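Local atomic coordinates of formyltransferase PseJ (Anoxybacillus kamchatkensis G10, PDB entry 6EDK), a protein that belongs to the formyl transferase family and binds 1YA in a pocket beside the central beta-sheet of its alpha/beta fold. Residues 51-56 and 73-78; 68-73 and 89-94; 137-142 and 151-156. All blocks are in the same frame, centred on the assembly; numbering follows the deposited sequence.

Interaction 1 of 3, residues 51-56 and 73-78; sequences QYQDKL and GYRYII. With 1YA (N-{4-[{[(6S)-2-amino-4-oxo-3,4,5,6,7,8-hexahydropteridin-6-yl]methyl}(formyl)amino]benzoyl}-L-glutamic acid), chain D.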
loop_
_atom_site.group_PDB
_atom_site.type_symbol
_atom_site.label_atom_id
_atom_site.label_comp_id
_atom_site.label_asym_id
_atom_site.label_seq_id
_atom_site.Cartn_x
_atom_site.Cartn_y
_atom_site.Cartn_z
ATOM N N GLN A 51 -2.863 13.465 10.430
ATOM C CA GLN A 51 -3.148 12.987 9.088
ATOM C C GLN A 51 -2.895 14.096 8.103
ATOM O O GLN A 51 -3.134 15.268 8.397
ATOM C CB GLN A 51 -4.608 12.480 8.950
ATOM C CG GLN A 51 -5.056 12.135 7.497
ATOM C CD GLN A 51 -5.699 13.306 6.704
ATOM O OE1 GLN A 51 -6.090 14.329 7.285
ATOM N NE2 GLN A 51 -5.810 13.146 5.351
ATOM N N TYR A 52 -2.489 13.707 6.897
ATOM C CA TYR A 52 -2.225 14.657 5.820
ATOM C C TYR A 52 -2.408 13.981 4.480
ATOM O O TYR A 52 -1.963 12.842 4.288
ATOM C CB TYR A 52 -0.788 15.171 5.942
ATOM C CG TYR A 52 -0.537 16.470 5.203
ATOM C CD1 TYR A 52 -1.188 17.639 5.610
ATOM C CD2 TYR A 52 0.353 16.530 4.163
ATOM C CE1 TYR A 52 -0.954 18.823 4.960
ATOM C CE2 TYR A 52 0.592 17.718 3.485
ATOM C CZ TYR A 52 -0.063 18.874 3.900
ATOM O OH TYR A 52 0.161 20.093 3.263
ATOM N N GLN A 53 -2.997 14.690 3.517
ATOM C CA GLN A 53 -3.153 14.074 2.212
ATOM C C GLN A 53 -2.560 14.835 1.038
ATOM O O GLN A 53 -2.661 14.350 -0.088
ATOM C CB GLN A 53 -4.635 13.792 1.924
ATOM C CG GLN A 53 -5.585 14.899 2.215
ATOM C CD GLN A 53 -6.977 14.554 1.699
ATOM O OE1 GLN A 53 -7.394 13.392 1.761
ATOM N NE2 GLN A 53 -7.691 15.556 1.166
ATOM N N ASP A 54 -1.868 15.958 1.261
ATOM C CA ASP A 54 -1.363 16.756 0.154
ATOM C C ASP A 54 0.141 16.554 -0.020
ATOM O O ASP A 54 0.798 15.864 0.765
ATOM C CB ASP A 54 -1.693 18.247 0.386
ATOM C CG ASP A 54 -3.189 18.552 0.326
ATOM O OD1 ASP A 54 -3.978 17.772 -0.256
ATOM O OD2 ASP A 54 -3.584 19.609 0.853
ATOM N N LYS A 55 0.720 17.208 -1.039
ATOM C CA LYS A 55 2.160 17.124 -1.267
ATOM C C LYS A 55 2.950 17.635 -0.076
ATOM O O LYS A 55 2.489 18.491 0.681
ATOM C CB LYS A 55 2.573 17.933 -2.500
ATOM C CG LYS A 55 1.965 17.433 -3.795
ATOM C CD LYS A 55 2.264 18.376 -4.964
ATOM C CE LYS A 55 1.313 18.094 -6.146
ATOM N NZ LYS A 55 1.618 18.884 -7.377
ATOM N N LEU A 56 4.161 17.105 0.079
ATOM C CA LEU A 56 5.028 17.406 1.199
ATOM C C LEU A 56 6.370 17.871 0.676
ATOM O O LEU A 56 7.114 17.085 0.088
ATOM C CB LEU A 56 5.242 16.192 2.092
ATOM C CG LEU A 56 4.119 15.829 3.025
ATOM C CD1 LEU A 56 4.507 14.467 3.563
ATOM C CD2 LEU A 56 3.994 16.818 4.125
ATOM N N GLY A 73 -2.752 4.792 0.638
ATOM C CA GLY A 73 -3.485 5.525 -0.365
ATOM C C GLY A 73 -2.979 6.941 -0.579
ATOM O O GLY A 73 -3.721 7.773 -1.089
ATOM N N TYR A 74 -1.769 7.244 -0.144
ATOM C CA TYR A 74 -1.184 8.570 -0.357
ATOM C C TYR A 74 -0.887 8.763 -1.837
ATOM O O TYR A 74 -0.307 7.895 -2.486
ATOM C CB TYR A 74 0.091 8.709 0.437
ATOM C CG TYR A 74 0.709 10.077 0.386
ATOM C CD1 TYR A 74 -0.015 11.205 0.747
ATOM C CD2 TYR A 74 2.040 10.237 -0.005
ATOM C CE1 TYR A 74 0.586 12.502 0.726
ATOM C CE2 TYR A 74 2.645 11.521 -0.044
ATOM C CZ TYR A 74 1.905 12.629 0.307
ATOM O OH TYR A 74 2.517 13.881 0.282
ATOM N N ARG A 75 -1.268 9.910 -2.366
ATOM C CA ARG A 75 -1.325 10.070 -3.800
ATOM C C ARG A 75 -0.047 10.631 -4.410
ATOM O O ARG A 75 0.022 10.745 -5.634
ATOM C CB ARG A 75 -2.521 10.958 -4.180
ATOM C CG ARG A 75 -3.847 10.153 -4.253
ATOM C CD ARG A 75 -5.068 11.061 -4.013
ATOM N NE ARG A 75 -5.150 11.512 -2.618
ATOM C CZ ARG A 75 -5.966 11.000 -1.692
ATOM N NH1 ARG A 75 -6.814 10.005 -1.999
ATOM N NH2 ARG A 75 -5.926 11.495 -0.460
ATOM N N TYR A 76 0.968 10.941 -3.620
ATOM C CA TYR A 76 2.168 11.544 -4.168
ATOM C C TYR A 76 3.415 10.756 -3.838
ATOM O O TYR A 76 3.498 10.013 -2.833
ATOM C CB TYR A 76 2.310 13.003 -3.639
ATOM C CG TYR A 76 1.047 13.805 -3.861
ATOM C CD1 TYR A 76 0.751 14.358 -5.106
ATOM C CD2 TYR A 76 0.094 13.970 -2.831
ATOM C CE1 TYR A 76 -0.414 15.073 -5.313
ATOM C CE2 TYR A 76 -1.079 14.683 -3.042
ATOM C CZ TYR A 76 -1.317 15.239 -4.290
ATOM O OH TYR A 76 -2.475 15.940 -4.516
ATOM N N ILE A 77 4.407 10.937 -4.705
ATOM C CA ILE A 77 5.743 10.419 -4.460
ATOM C C ILE A 77 6.367 11.196 -3.316
ATOM O O ILE A 77 6.312 12.429 -3.292
ATOM C CB ILE A 77 6.576 10.518 -5.749
ATOM C CG1 ILE A 77 5.814 9.788 -6.865
ATOM C CG2 ILE A 77 7.968 9.950 -5.538
ATOM C CD1 ILE A 77 6.285 10.093 -8.263
ATOM N N ILE A 78 6.910 10.491 -2.349
ATOM C CA ILE A 78 7.550 11.096 -1.190
ATOM C C ILE A 78 9.000 11.413 -1.537
ATOM O O ILE A 78 9.766 10.538 -1.978
ATOM C CB ILE A 78 7.465 10.178 0.037
ATOM C CG1 ILE A 78 5.982 10.019 0.452
ATOM C CG2 ILE A 78 8.233 10.751 1.211
ATOM C CD1 ILE A 78 5.770 8.894 1.432
HETATM N N1 1YA D . 6.673 7.586 -2.331
HETATM C C2 1YA D . 7.968 6.875 -2.401
HETATM N NA2 1YA D . 9.208 7.621 -2.528
HETATM N N3 1YA D . 8.084 5.373 -2.304
HETATM C C4 1YA D . 6.883 4.533 -2.202
HETATM O O4 1YA D . 7.043 3.331 -2.145
HETATM C C4A 1YA D . 5.580 5.254 -2.145
HETATM N N5 1YA D . 4.433 4.519 -1.972
HETATM C C6 1YA D . 3.140 5.262 -2.402
HETATM C C7 1YA D . 3.038 6.554 -1.971
HETATM N N8 1YA D . 4.308 7.458 -2.123
HETATM C C8A 1YA D . 5.472 6.800 -2.176
HETATM C C9 1YA D . 3.142 5.176 -3.946
HETATM N N10 1YA D . 1.916 5.726 -4.554
HETATM C C11 1YA D . 2.284 8.060 -8.067
HETATM C C12 1YA D . 1.708 8.635 -6.946
HETATM C C13 1YA D . 1.597 7.883 -5.781
HETATM C C14 1YA D . 2.044 6.574 -5.774
HETATM C C15 1YA D . 2.608 6.003 -6.901
HETATM C C16 1YA D . 2.726 6.754 -8.058
HETATM C C17 1YA D . 2.413 8.852 -9.393
HETATM N N 1YA D . 1.972 8.095 -10.593
HETATM C CA 1YA D . 1.993 8.641 -11.973
HETATM C CB 1YA D . 3.455 8.835 -12.447
HETATM C CG 1YA D . 4.460 7.989 -11.647
HETATM C CD 1YA D . 5.824 7.881 -12.351
HETATM O OE1 1YA D . 6.687 7.057 -11.939
HETATM O OE2 1YA D . 6.080 8.617 -13.339
HETATM C CT 1YA D . 1.213 7.676 -12.903
HETATM O O2 1YA D . 0.726 6.584 -12.478
HETATM O O1 1YA D . 1.043 7.969 -14.111
HETATM C C18 1YA D . 0.581 5.418 -4.062
HETATM O O5 1YA D . 0.432 4.732 -3.107
HETATM O O 1YA D . 2.804 9.964 -9.416
HETATM O O HOH W 1 -3.006 11.706 -0.560
HETATM O O HOH W 2 7.355 14.440 -0.665
HETATM O O HOH W 3 4.856 14.528 -1.505
#
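Tyr74 and Asp54 make the direct hydrogen bond between residues 51-56 and 73-78: the phenol OH of Tyr74 gives its proton to the backbone O of Asp54 at 2.7 Å, from above the carbonyl plane. With CG anti to the backbone N (chi1 -175°), the Tyr74 ring reaches toward residues 54-56, and its OH also meets CG of Leu56. A tyrosine suits this place, having a flat apolar body for the interior and a hydroxyl for a loop carbonyl.

Water extends the polar link. One molecule gives protons to both Tyr74 OH and Ile77 O and accepts from Leu56 N; another donates to Gln53 O and accepts from Arg75 N, joining backbone to backbone.

The Tyr76 ring gathers a third group of contacts. Lys55 crosses it at about a right angle, CG lying 3.6 Å from the centroid in a CH-pi contact, while a polar atom, Gln53 O, comes to the ring edge. The long methylene chain lets lysine cover an aromatic face while its amine continues outward.

The backbone of 73-78 also holds the fused-ring end of 1YA. N8 of 1YA donates to Tyr76 O at 2.8 Å. Ile78 N donates to N1 of 1YA (2.9 Å), and Ile78 O accepts from NA2 of 1YA. Main-chain groups in a loop following a parallel strand thus form one wall of the ligand pocket in the formyl transferase fold.

Interaction 2 of 3, residues 68-73 and 89-94; sequences FIISYG and RAINLH. With 1YA (N-{4-[{[(6S)-2-amino-4-oxo-3,4,5,6,7,8-hexahydropteridin-6-yl]methyl}(formyl)amino]benzoyl}-L-glutamic acid), chain D.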
loop_
_atom_site.group_PDB
_atom_site.type_symbol
_atom_site.label_atom_id
_atom_site.label_comp_id
_atom_site.label_asym_id
_atom_site.label_seq_id
_atom_site.Cartn_x
_atom_site.Cartn_y
_atom_site.Cartn_z
ATOM N N PHE A 68 7.053 8.344 13.117
ATOM C CA PHE A 68 6.742 7.220 12.215
ATOM C C PHE A 68 5.737 7.694 11.192
ATOM O O PHE A 68 4.854 8.481 11.535
ATOM C CB PHE A 68 6.220 6.050 13.015
ATOM C CG PHE A 68 6.491 4.704 12.369
ATOM C CD1 PHE A 68 7.657 4.014 12.642
ATOM C CD2 PHE A 68 5.564 4.146 11.508
ATOM C CE1 PHE A 68 7.911 2.783 12.042
ATOM C CE2 PHE A 68 5.827 2.937 10.906
ATOM C CZ PHE A 68 7.005 2.254 11.178
ATOM N N ILE A 69 5.926 7.299 9.929
ATOM C CA ILE A 69 5.011 7.645 8.852
ATOM C C ILE A 69 4.338 6.371 8.342
ATOM O O ILE A 69 5.027 5.382 8.108
ATOM C CB ILE A 69 5.736 8.328 7.680
ATOM C CG1 ILE A 69 6.371 9.676 8.204
ATOM C CG2 ILE A 69 4.811 8.548 6.563
ATOM C CD1 ILE A 69 7.269 10.313 7.200
ATOM N N ILE A 70 3.015 6.399 8.194
ATOM C CA ILE A 70 2.270 5.301 7.556
ATOM C C ILE A 70 1.551 5.882 6.351
ATOM O O ILE A 70 0.704 6.771 6.484
ATOM C CB ILE A 70 1.270 4.641 8.523
ATOM C CG1 ILE A 70 1.966 4.048 9.719
ATOM C CG2 ILE A 70 0.447 3.491 7.739
ATOM C CD1 ILE A 70 1.014 3.692 10.854
ATOM N N SER A 71 1.908 5.439 5.144
ATOM C CA SER A 71 1.136 5.889 3.998
ATOM C C SER A 71 0.211 4.759 3.529
ATOM O O SER A 71 0.622 3.600 3.441
ATOM C CB SER A 71 1.985 6.371 2.813
ATOM O OG SER A 71 2.790 5.410 2.204
ATOM N N TYR A 72 -1.015 5.117 3.241
ATOM C CA TYR A 72 -2.078 4.145 2.854
ATOM C C TYR A 72 -2.982 4.939 1.926
ATOM O O TYR A 72 -3.837 5.706 2.382
ATOM C CB TYR A 72 -2.811 3.616 4.070
ATOM C CG TYR A 72 -3.908 2.597 3.734
ATOM C CD1 TYR A 72 -3.876 1.910 2.538
ATOM C CD2 TYR A 72 -4.963 2.335 4.627
ATOM C CE1 TYR A 72 -4.896 0.976 2.221
ATOM C CE2 TYR A 72 -5.970 1.396 4.288
ATOM C CZ TYR A 72 -5.902 0.740 3.116
ATOM O OH TYR A 72 -6.871 -0.213 2.725
ATOM N N GLY A 73 -2.752 4.792 0.638
ATOM C CA GLY A 73 -3.485 5.525 -0.365
ATOM C C GLY A 73 -2.979 6.941 -0.579
ATOM O O GLY A 73 -3.721 7.773 -1.089
ATOM N N ARG A 89 11.549 4.156 9.359
ATOM C CA ARG A 89 10.485 4.752 10.131
ATOM C C ARG A 89 9.313 5.148 9.252
ATOM O O ARG A 89 8.458 5.908 9.704
ATOM C CB ARG A 89 10.989 5.986 10.907
ATOM C CG ARG A 89 12.094 5.715 11.915
ATOM C CD ARG A 89 12.413 7.001 12.776
ATOM N NE ARG A 89 13.014 8.077 11.981
ATOM C CZ ARG A 89 12.860 9.385 12.240
ATOM N NH1 ARG A 89 12.114 9.778 13.269
ATOM N NH2 ARG A 89 13.436 10.301 11.460
ATOM N N ALA A 90 9.283 4.692 7.995
ATOM C CA ALA A 90 8.188 5.025 7.090
ATOM C C ALA A 90 7.776 3.773 6.294
ATOM O O ALA A 90 8.605 3.204 5.584
ATOM C CB ALA A 90 8.586 6.090 6.114
ATOM N N ILE A 91 6.495 3.417 6.363
ATOM C CA ILE A 91 5.977 2.225 5.693
ATOM C C ILE A 91 4.826 2.610 4.784
ATOM O O ILE A 91 4.178 3.611 4.999
ATOM C CB ILE A 91 5.519 1.154 6.653
ATOM C CG1 ILE A 91 4.277 1.538 7.462
ATOM C CG2 ILE A 91 6.611 0.684 7.591
ATOM C CD1 ILE A 91 3.860 0.551 8.431
ATOM N N ASN A 92 4.503 1.729 3.818
ATOM C CA ASN A 92 3.422 1.957 2.880
ATOM C C ASN A 92 2.629 0.626 2.796
ATOM O O ASN A 92 3.247 -0.460 2.929
ATOM C CB ASN A 92 3.935 2.304 1.505
ATOM C CG ASN A 92 2.824 2.582 0.493
ATOM O OD1 ASN A 92 1.991 3.447 0.691
ATOM N ND2 ASN A 92 2.829 1.845 -0.631
ATOM N N LEU A 93 1.314 0.762 2.690
ATOM C CA LEU A 93 0.342 -0.343 2.506
ATOM C C LEU A 93 -0.111 -0.364 1.057
ATOM O O LEU A 93 -0.827 0.540 0.586
ATOM C CB LEU A 93 -0.878 -0.176 3.412
ATOM C CG LEU A 93 -0.733 -0.493 4.881
ATOM C CD1 LEU A 93 0.466 0.127 5.572
ATOM C CD2 LEU A 93 -1.986 -0.145 5.653
ATOM N N HIS A 94 0.279 -1.427 0.315
ATOM C CA HIS A 94 0.086 -1.529 -1.123
ATOM C C HIS A 94 -0.664 -2.821 -1.410
ATOM O O HIS A 94 -0.239 -3.870 -0.952
ATOM C CB HIS A 94 1.452 -1.574 -1.828
ATOM C CG HIS A 94 1.376 -1.605 -3.302
ATOM N ND1 HIS A 94 0.883 -0.557 -4.038
ATOM C CD2 HIS A 94 1.726 -2.562 -4.192
ATOM C CE1 HIS A 94 0.898 -0.875 -5.322
ATOM N NE2 HIS A 94 1.407 -2.089 -5.441
HETATM N N1 1YA D . 6.673 7.586 -2.331
HETATM C C2 1YA D . 7.968 6.875 -2.401
HETATM N NA2 1YA D . 9.208 7.621 -2.528
HETATM N N3 1YA D . 8.084 5.373 -2.304
HETATM C C4 1YA D . 6.883 4.533 -2.202
HETATM O O4 1YA D . 7.043 3.331 -2.145
HETATM C C4A 1YA D . 5.580 5.254 -2.145
HETATM N N5 1YA D . 4.433 4.519 -1.972
HETATM C C6 1YA D . 3.140 5.262 -2.402
HETATM C C7 1YA D . 3.038 6.554 -1.971
HETATM N N8 1YA D . 4.308 7.458 -2.123
HETATM C C8A 1YA D . 5.472 6.800 -2.176
HETATM C C9 1YA D . 3.142 5.176 -3.946
HETATM N N10 1YA D . 1.916 5.726 -4.554
HETATM C C11 1YA D . 2.284 8.060 -8.067
HETATM C C12 1YA D . 1.708 8.635 -6.946
HETATM C C13 1YA D . 1.597 7.883 -5.781
HETATM C C14 1YA D . 2.044 6.574 -5.774
HETATM C C15 1YA D . 2.608 6.003 -6.901
HETATM C C16 1YA D . 2.726 6.754 -8.058
HETATM C C17 1YA D . 2.413 8.852 -9.393
HETATM N N 1YA D . 1.972 8.095 -10.593
HETATM C CA 1YA D . 1.993 8.641 -11.973
HETATM C CB 1YA D . 3.455 8.835 -12.447
HETATM C CG 1YA D . 4.460 7.989 -11.647
HETATM C CD 1YA D . 5.824 7.881 -12.351
HETATM O OE1 1YA D . 6.687 7.057 -11.939
HETATM O OE2 1YA D . 6.080 8.617 -13.339
HETATM C CT 1YA D . 1.213 7.676 -12.903
HETATM O O2 1YA D . 0.726 6.584 -12.478
HETATM O O1 1YA D . 1.043 7.969 -14.111
HETATM C C18 1YA D . 0.581 5.418 -4.062
HETATM O O5 1YA D . 0.432 4.732 -3.107
HETATM O O 1YA D . 2.804 9.964 -9.416
HETATM O O HOH W 4 -0.832 3.010 -0.213
#
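Ser71 N and Ile91 O share one of the two shortest backbone bonds here, 2.9 Å long and almost straight at 174°. It belongs to the parallel pairing of strands 68-71 and 90-94, which helix 80-85 connects in a beta-alpha-beta unit of the central sheet, as in a Rossmann-like fold. Their directions differ by 15°. Ile69 and Ser71 each bond through both N and O: Ile69 N to Arg89 O, Ile91 N to Ile69 O, and Leu93 N to Ser71 O complete the set.

Arg89 O has a second neighbour, since the Phe68 ring lies with one face over it, 3.5 Å from CG. The far end of that ring meets the Ile91 side chain, CZ to CG2 at 3.9 Å. The Phe68 ring also packs edge-to-face with Trp166. Ile70 and Ile91 point the same way, their CG1 atoms 4.1 Å apart, and CG2 of Ile70 reaches CD1 of Leu93. Beta-branched isoleucines suit these extended, buried positions, where helix 147-169 covers Ile70 and Leu93. On the other sheet face CB of Ile69 meets CB of Ala90, a small residue beside a branched one.

That same face carries Ser71 and Asn92, and Asn92 borders the fused rings of 1YA. Beyond the strand pairing, a water accepts from Gly73 N and donates to Leu93 O at 2.6 Å, tying the turn to the neighbouring strand.

Tyr72 bonds Glu159 of helix 147-169 through its OH. Against one face of the Tyr72 ring sits a methyl of Leu93, with CD2 4.1 Å from the centroid and 20° off the normal.

Interaction 3 of 3, residues 137-142 and 151-156; sequences REVTYY and YERLTQ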
loop_
_atom_site.group_PDB
_atom_site.type_symbol
_atom_site.label_atom_id
_atom_site.label_comp_id
_atom_site.label_asym_id
_atom_site.label_seq_id
_atom_site.Cartn_x
_atom_site.Cartn_y
_atom_site.Cartn_z
ATOM N N ARG A 137 0.743 -11.021 2.079
ATOM C CA ARG A 137 -0.222 -12.126 2.122
ATOM C C ARG A 137 -0.818 -12.365 0.775
ATOM O O ARG A 137 -1.231 -11.428 0.101
ATOM C CB ARG A 137 -1.322 -11.839 3.154
ATOM C CG ARG A 137 -2.314 -12.954 3.268
ATOM C CD ARG A 137 -3.111 -12.796 4.524
ATOM N NE ARG A 137 -2.159 -12.918 5.650
ATOM C CZ ARG A 137 -2.469 -12.673 6.925
ATOM N NH1 ARG A 137 -3.721 -12.326 7.279
ATOM N NH2 ARG A 137 -1.572 -12.818 7.847
ATOM N N GLU A 138 -0.944 -13.632 0.396
ATOM C CA GLU A 138 -1.630 -13.881 -0.876
ATOM C C GLU A 138 -3.145 -13.824 -0.658
ATOM O O GLU A 138 -3.649 -14.096 0.423
ATOM C CB GLU A 138 -1.236 -15.289 -1.432
ATOM C CG GLU A 138 -1.866 -15.573 -2.768
ATOM C CD GLU A 138 -1.613 -17.005 -3.294
ATOM O OE1 GLU A 138 -1.401 -17.886 -2.480
ATOM O OE2 GLU A 138 -1.690 -17.188 -4.529
ATOM N N VAL A 139 -3.869 -13.393 -1.676
ATOM C CA VAL A 139 -5.318 -13.291 -1.642
ATOM C C VAL A 139 -5.818 -13.947 -2.918
ATOM O O VAL A 139 -5.581 -13.422 -4.009
ATOM C CB VAL A 139 -5.803 -11.824 -1.569
ATOM C CG1 VAL A 139 -7.288 -11.730 -1.666
ATOM C CG2 VAL A 139 -5.303 -11.155 -0.272
ATOM N N THR A 140 -6.534 -15.019 -2.765
ATOM C CA THR A 140 -7.110 -15.728 -3.891
ATOM C C THR A 140 -8.460 -15.135 -4.279
ATOM O O THR A 140 -9.066 -14.325 -3.590
ATOM C CB THR A 140 -7.265 -17.219 -3.576
ATOM O OG1 THR A 140 -7.939 -17.348 -2.308
ATOM C CG2 THR A 140 -5.871 -17.889 -3.542
ATOM N N TYR A 141 -8.923 -15.548 -5.436
ATOM C CA TYR A 141 -10.183 -15.076 -5.953
ATOM C C TYR A 141 -11.013 -16.283 -6.381
ATOM O O TYR A 141 -10.543 -17.421 -6.387
ATOM C CB TYR A 141 -9.985 -14.175 -7.120
ATOM C CG TYR A 141 -9.398 -14.826 -8.316
ATOM C CD1 TYR A 141 -8.038 -15.079 -8.397
ATOM C CD2 TYR A 141 -10.205 -15.258 -9.361
ATOM C CE1 TYR A 141 -7.482 -15.679 -9.526
ATOM C CE2 TYR A 141 -9.658 -15.831 -10.482
ATOM C CZ TYR A 141 -8.314 -16.057 -10.564
ATOM O OH TYR A 141 -7.806 -16.653 -11.700
ATOM N N TYR A 142 -12.253 -16.002 -6.696
ATOM C CA TYR A 142 -13.231 -17.031 -6.963
ATOM C C TYR A 142 -13.825 -16.831 -8.335
ATOM O O TYR A 142 -13.802 -15.731 -8.905
ATOM C CB TYR A 142 -14.339 -17.008 -5.923
ATOM C CG TYR A 142 -13.839 -17.217 -4.533
ATOM C CD1 TYR A 142 -13.506 -16.140 -3.741
ATOM C CD2 TYR A 142 -13.648 -18.479 -4.011
ATOM C CE1 TYR A 142 -13.026 -16.309 -2.467
ATOM C CE2 TYR A 142 -13.178 -18.670 -2.719
ATOM C CZ TYR A 142 -12.864 -17.578 -1.954
ATOM O OH TYR A 142 -12.370 -17.730 -0.662
ATOM N N TYR A 151 -11.186 -6.088 -5.186
ATOM C CA TYR A 151 -10.645 -4.863 -4.514
ATOM C C TYR A 151 -11.053 -4.776 -3.050
ATOM O O TYR A 151 -10.218 -4.488 -2.156
ATOM C CB TYR A 151 -11.115 -3.631 -5.288
ATOM C CG TYR A 151 -10.592 -2.306 -4.721
ATOM C CD1 TYR A 151 -11.269 -1.655 -3.695
ATOM C CD2 TYR A 151 -9.401 -1.747 -5.184
ATOM C CE1 TYR A 151 -10.777 -0.436 -3.161
ATOM C CE2 TYR A 151 -8.895 -0.550 -4.648
ATOM C CZ TYR A 151 -9.592 0.092 -3.648
ATOM O OH TYR A 151 -9.089 1.284 -3.155
ATOM N N GLU A 152 -12.320 -5.007 -2.766
ATOM C CA GLU A 152 -12.752 -4.978 -1.362
ATOM C C GLU A 152 -12.057 -6.030 -0.557
ATOM O O GLU A 152 -11.728 -5.803 0.573
ATOM C CB GLU A 152 -14.275 -5.159 -1.270
ATOM C CG GLU A 152 -15.026 -3.898 -1.623
ATOM C CD GLU A 152 -14.588 -2.704 -0.748
ATOM O OE1 GLU A 152 -14.422 -2.889 0.508
ATOM O OE2 GLU A 152 -14.373 -1.602 -1.334
ATOM N N ARG A 153 -11.857 -7.235 -1.095
ATOM C CA ARG A 153 -11.158 -8.241 -0.318
ATOM C C ARG A 153 -9.693 -7.855 -0.051
ATOM O O ARG A 153 -9.160 -8.106 1.041
ATOM C CB ARG A 153 -11.242 -9.598 -1.071
ATOM C CG ARG A 153 -10.744 -10.713 -0.270
ATOM C CD ARG A 153 -10.810 -12.068 -1.052
ATOM N NE ARG A 153 -12.216 -12.446 -1.236
ATOM C CZ ARG A 153 -12.828 -12.519 -2.399
ATOM N NH1 ARG A 153 -12.160 -12.281 -3.519
ATOM N NH2 ARG A 153 -14.104 -12.878 -2.427
ATOM N N LEU A 154 -9.019 -7.243 -1.045
ATOM C CA LEU A 154 -7.654 -6.802 -0.812
ATOM C C LEU A 154 -7.637 -5.718 0.268
ATOM O O LEU A 154 -6.782 -5.731 1.151
ATOM C CB LEU A 154 -7.054 -6.226 -2.109
ATOM C CG LEU A 154 -6.868 -7.261 -3.232
ATOM C CD1 LEU A 154 -6.502 -6.426 -4.488
ATOM C CD2 LEU A 154 -5.789 -8.251 -2.953
ATOM N N THR A 155 -8.585 -4.786 0.198
ATOM C CA THR A 155 -8.628 -3.684 1.186
ATOM C C THR A 155 -8.813 -4.230 2.605
ATOM O O THR A 155 -8.098 -3.848 3.541
ATOM C CB THR A 155 -9.770 -2.724 0.812
ATOM O OG1 THR A 155 -9.358 -2.039 -0.382
ATOM C CG2 THR A 155 -10.012 -1.752 1.913
ATOM N N GLN A 156 -9.749 -5.157 2.778
ATOM C CA GLN A 156 -9.932 -5.757 4.090
ATOM C C GLN A 156 -8.731 -6.547 4.537
ATOM O O GLN A 156 -8.357 -6.535 5.721
ATOM C CB GLN A 156 -11.175 -6.700 4.061
ATOM C CG GLN A 156 -12.499 -5.965 3.899
ATOM C CD GLN A 156 -12.710 -4.817 4.933
ATOM O OE1 GLN A 156 -12.650 -5.034 6.131
ATOM N NE2 GLN A 156 -12.945 -3.593 4.433
#
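Arg153 lays its guanidinium against the edge of the Tyr142 ring, with NH2 3.6 Å from CD1. The two planes are 73° apart, and CE1 of Tyr142 stands over one face of the guanidinium, toward its rim. The ring thus meets the cation with its edge, where the hydrogens lie, and not with its pi face. What fixes the charged end is Asp145, whose OD2 forms a salt bridge with NH1 of Arg153 and also accepts a hydrogen bond from Tyr142 N. One carboxylate therefore holds the arginine and the backbone beside the tyrosine together.

The aliphatic part of Arg153 does different work. CG stands anti to the backbone N (chi1 -171°), carrying the chain off the helix toward Val139, whose CG1 touches CD at 3.6 Å; the bend at chi3 then turns the guanidinium along residues 140-142. A long side chain of this kind suits a helix flank because it can cover an apolar neighbour and still place its charge at the surface.

These contacts fasten helix 147-169 to the segment following 133-138, an outermost strand of the mixed sheet in this alpha/beta fold. Val139 also faces Leu154, with CB 3.8 Å from CD2, and its second methyl, CG2, meets the same CD2 at 4.0 Å. The compact valine fits close to the helix, while Leu154, which is buried, also touches Asn107 of helix 106-112. Thr140 O is buried beside the arginine without a polar partner in the model; NH1 of Arg153 lies 3.7 Å from it.

Overall arrangement
The three contacts all reach the mixed six-stranded sheet. Interactions 1 and 2 have centres about 10 Å apart and alternate along the chain, sharing Gly73: strand 68-71 pairs within the sheet in interaction 2, and the loop leaving it enters interaction 1. Both touch 1YA, interaction 1 through that loop and interaction 2 through Asn92. Interaction 3 comes later in sequence, on the opposite side of the chain's centre from interaction 1, with about 24 Å between their centres. Its centre lies about 19 Å from that of interaction 2, yet the two touch where Tyr72 packs on Thr155. Helix 147-169 covers Ile70 and Leu93 in the sheet's interior and meets Val139 just past its edge strand.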